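Local coordinates for protein endoglucanase A (Clostridium longisporum, PDB 6Q1I) that hydrolyses internal beta-1,4-glucosidic linkages in barley beta-glucan, lichenan and carboxymethylcellulose, with xylan also among its substrates, its family 5 catalytic domain forming this chain, at residues A[98-103]-A[108-113]. Numbering follows the deposited sequence.
Sequences EVVDYC and LYVILN
Cys103 meets the strand through its CB rather than its sulfur: CG2 of Val110 presses on that carbon at 3.3 Å, tighter than ordinary van der Waals contact. Val110 makes this approach with CG1 anti to its backbone N (chi1 173°), a setting that puts CG2 beside the N and aims it at the helix. CD1 of Leu108 reaches the same carbon more loosely, 4.1 Å from Cys103 CB, so the branched side chains of Leu108, just before the strand, and of Val110 within it converge on one small helical residue. The backbone joins in here, Leu108 N donating to Cys103 O at 3.2 Å with an N-H...O angle of 159°, while Leu108 CB lies 3.4 Å from that same oxygen. How a TIM barrel turns back from helix to strand is well illustrated by this pair: helix 90-105 and strand 109-113 complete a beta-alpha-beta unit begun by strand 71-74, and the short segments run nearly antiparallel, at 156°, with axes 8.8 Å apart. One helical turn back from Cys103, Val100 points toward the strand and extends CG2 to Leu112 CD1 (4.3 Å) and, at the limit of contact, to Val110 CG1. Val110 and Leu112 both point toward the helix from the strand, as does Leu108 from the loop before it. Phe146 touches both Val100 and Leu112, and Ile61 of helix 58-67 packs on Cys103.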
loop_
_atom_site.group_PDB
_atom_site.type_symbol
_atom_site.label_atom_id
_atom_site.label_comp_id
_atom_site.label_asym_id
_atom_site.label_seq_id
_atom_site.Cartn_x
_atom_site.Cartn_y
_atom_site.Cartn_z
ATOM N N GLU A 98 -18.222 2.840 0.140
ATOM C CA GLU A 98 -18.487 4.240 -0.180
ATOM C C GLU A 98 -17.193 4.998 -0.474
ATOM O O GLU A 98 -17.138 5.809 -1.410
ATOM C CB GLU A 98 -19.289 4.902 0.943
ATOM C CG GLU A 98 -19.685 6.371 0.669
ATOM C CD GLU A 98 -20.882 6.565 -0.282
ATOM O OE1 GLU A 98 -21.404 5.587 -0.843
ATOM O OE2 GLU A 98 -21.307 7.728 -0.469
ATOM N N VAL A 99 -16.138 4.746 0.306
ATOM C CA VAL A 99 -14.863 5.421 0.062
ATOM C C VAL A 99 -14.239 4.939 -1.245
ATOM O O VAL A 99 -13.727 5.740 -2.035
ATOM C CB VAL A 99 -13.920 5.235 1.267
ATOM C CG1 VAL A 99 -12.547 5.801 0.970
ATOM C CG2 VAL A 99 -14.517 5.896 2.505
ATOM N N VAL A 100 -14.302 3.630 -1.510
ATOM C CA VAL A 100 -13.878 3.118 -2.811
ATOM C C VAL A 100 -14.647 3.815 -3.931
ATOM O O VAL A 100 -14.065 4.228 -4.940
ATOM C CB VAL A 100 -14.051 1.588 -2.862
ATOM C CG1 VAL A 100 -13.927 1.066 -4.313
ATOM C CG2 VAL A 100 -13.049 0.896 -1.958
ATOM N N ASP A 101 -15.963 3.985 -3.757
ATOM C CA ASP A 101 -16.776 4.624 -4.792
ATOM C C ASP A 101 -16.372 6.085 -5.036
ATOM O O ASP A 101 -16.416 6.552 -6.182
ATOM C CB ASP A 101 -18.267 4.530 -4.449
ATOM C CG ASP A 101 -18.859 3.140 -4.702
ATOM O OD1 ASP A 101 -18.301 2.364 -5.501
ATOM O OD2 ASP A 101 -19.909 2.827 -4.108
ATOM N N TYR A 102 -15.997 6.833 -3.983
ATOM C CA TYR A 102 -15.496 8.190 -4.206
ATOM C C TYR A 102 -14.372 8.163 -5.235
ATOM O O TYR A 102 -14.302 9.003 -6.132
ATOM C CB TYR A 102 -14.928 8.819 -2.925
ATOM C CG TYR A 102 -15.853 9.053 -1.750
ATOM C CD1 TYR A 102 -17.228 9.135 -1.888
ATOM C CD2 TYR A 102 -15.318 9.204 -0.479
ATOM C CE1 TYR A 102 -18.041 9.348 -0.771
ATOM C CE2 TYR A 102 -16.101 9.421 0.612
ATOM C CZ TYR A 102 -17.455 9.488 0.477
ATOM O OH TYR A 102 -18.194 9.690 1.618
ATOM N N CYS A 103 -13.456 7.207 -5.071
ATOM C CA CYS A 103 -12.251 7.136 -5.890
ATOM C C CYS A 103 -12.554 6.620 -7.287
ATOM O O CYS A 103 -12.078 7.183 -8.281
ATOM C CB CYS A 103 -11.240 6.214 -5.207
ATOM S SG CYS A 103 -10.701 6.746 -3.556
ATOM N N LEU A 108 -10.061 7.090 -10.800
ATOM C CA LEU A 108 -8.791 6.666 -10.235
ATOM C C LEU A 108 -8.677 5.147 -10.260
ATOM O O LEU A 108 -9.683 4.429 -10.184
ATOM C CB LEU A 108 -8.690 7.138 -8.780
ATOM C CG LEU A 108 -8.647 8.654 -8.593
ATOM C CD1 LEU A 108 -8.966 9.026 -7.166
ATOM C CD2 LEU A 108 -7.273 9.200 -8.978
ATOM N N TYR A 109 -7.439 4.656 -10.373
ATOM C CA TYR A 109 -7.148 3.291 -9.951
ATOM C C TYR A 109 -7.203 3.252 -8.431
ATOM O O TYR A 109 -6.811 4.210 -7.758
ATOM C CB TYR A 109 -5.760 2.833 -10.442
ATOM C CG TYR A 109 -5.711 2.763 -11.942
ATOM C CD1 TYR A 109 -5.323 3.861 -12.693
ATOM C CD2 TYR A 109 -6.132 1.627 -12.615
ATOM C CE1 TYR A 109 -5.344 3.829 -14.076
ATOM C CE2 TYR A 109 -6.151 1.581 -13.994
ATOM C CZ TYR A 109 -5.757 2.681 -14.723
ATOM O OH TYR A 109 -5.787 2.626 -16.102
ATOM N N VAL A 110 -7.722 2.158 -7.888
ATOM C CA VAL A 110 -7.871 1.989 -6.450
ATOM C C VAL A 110 -7.217 0.676 -6.061
ATOM O O VAL A 110 -7.513 -0.366 -6.652
ATOM C CB VAL A 110 -9.353 1.990 -6.038
ATOM C CG1 VAL A 110 -9.493 1.646 -4.572
ATOM C CG2 VAL A 110 -9.961 3.342 -6.351
ATOM N N ILE A 111 -6.348 0.721 -5.057
ATOM C CA ILE A 111 -5.780 -0.476 -4.448
ATOM C C ILE A 111 -6.469 -0.665 -3.104
ATOM O O ILE A 111 -6.347 0.191 -2.217
ATOM C CB ILE A 111 -4.262 -0.342 -4.239
ATOM C CG1 ILE A 111 -3.516 -0.115 -5.552
ATOM C CG2 ILE A 111 -3.746 -1.576 -3.505
ATOM C CD1 ILE A 111 -2.097 0.421 -5.359
ATOM N N LEU A 112 -7.185 -1.776 -2.949
ATOM C CA LEU A 112 -7.853 -2.136 -1.701
ATOM C C LEU A 112 -7.124 -3.344 -1.120
ATOM O O LEU A 112 -7.040 -4.389 -1.777
ATOM C CB LEU A 112 -9.319 -2.480 -1.971
ATOM C CG LEU A 112 -10.143 -2.833 -0.729
ATOM C CD1 LEU A 112 -10.287 -1.606 0.197
ATOM C CD2 LEU A 112 -11.509 -3.383 -1.119
ATOM N N ASN A 113 -6.606 -3.214 0.102
ATOM C CA ASN A 113 -5.790 -4.265 0.706
ATOM C C ASN A 113 -6.433 -4.803 1.982
ATOM O O ASN A 113 -7.558 -4.443 2.335
ATOM C CB ASN A 113 -4.353 -3.780 0.956
ATOM C CG ASN A 113 -4.211 -2.888 2.164
ATOM O OD1 ASN A 113 -5.184 -2.582 2.857
ATOM N ND2 ASN A 113 -2.971 -2.464 2.430
#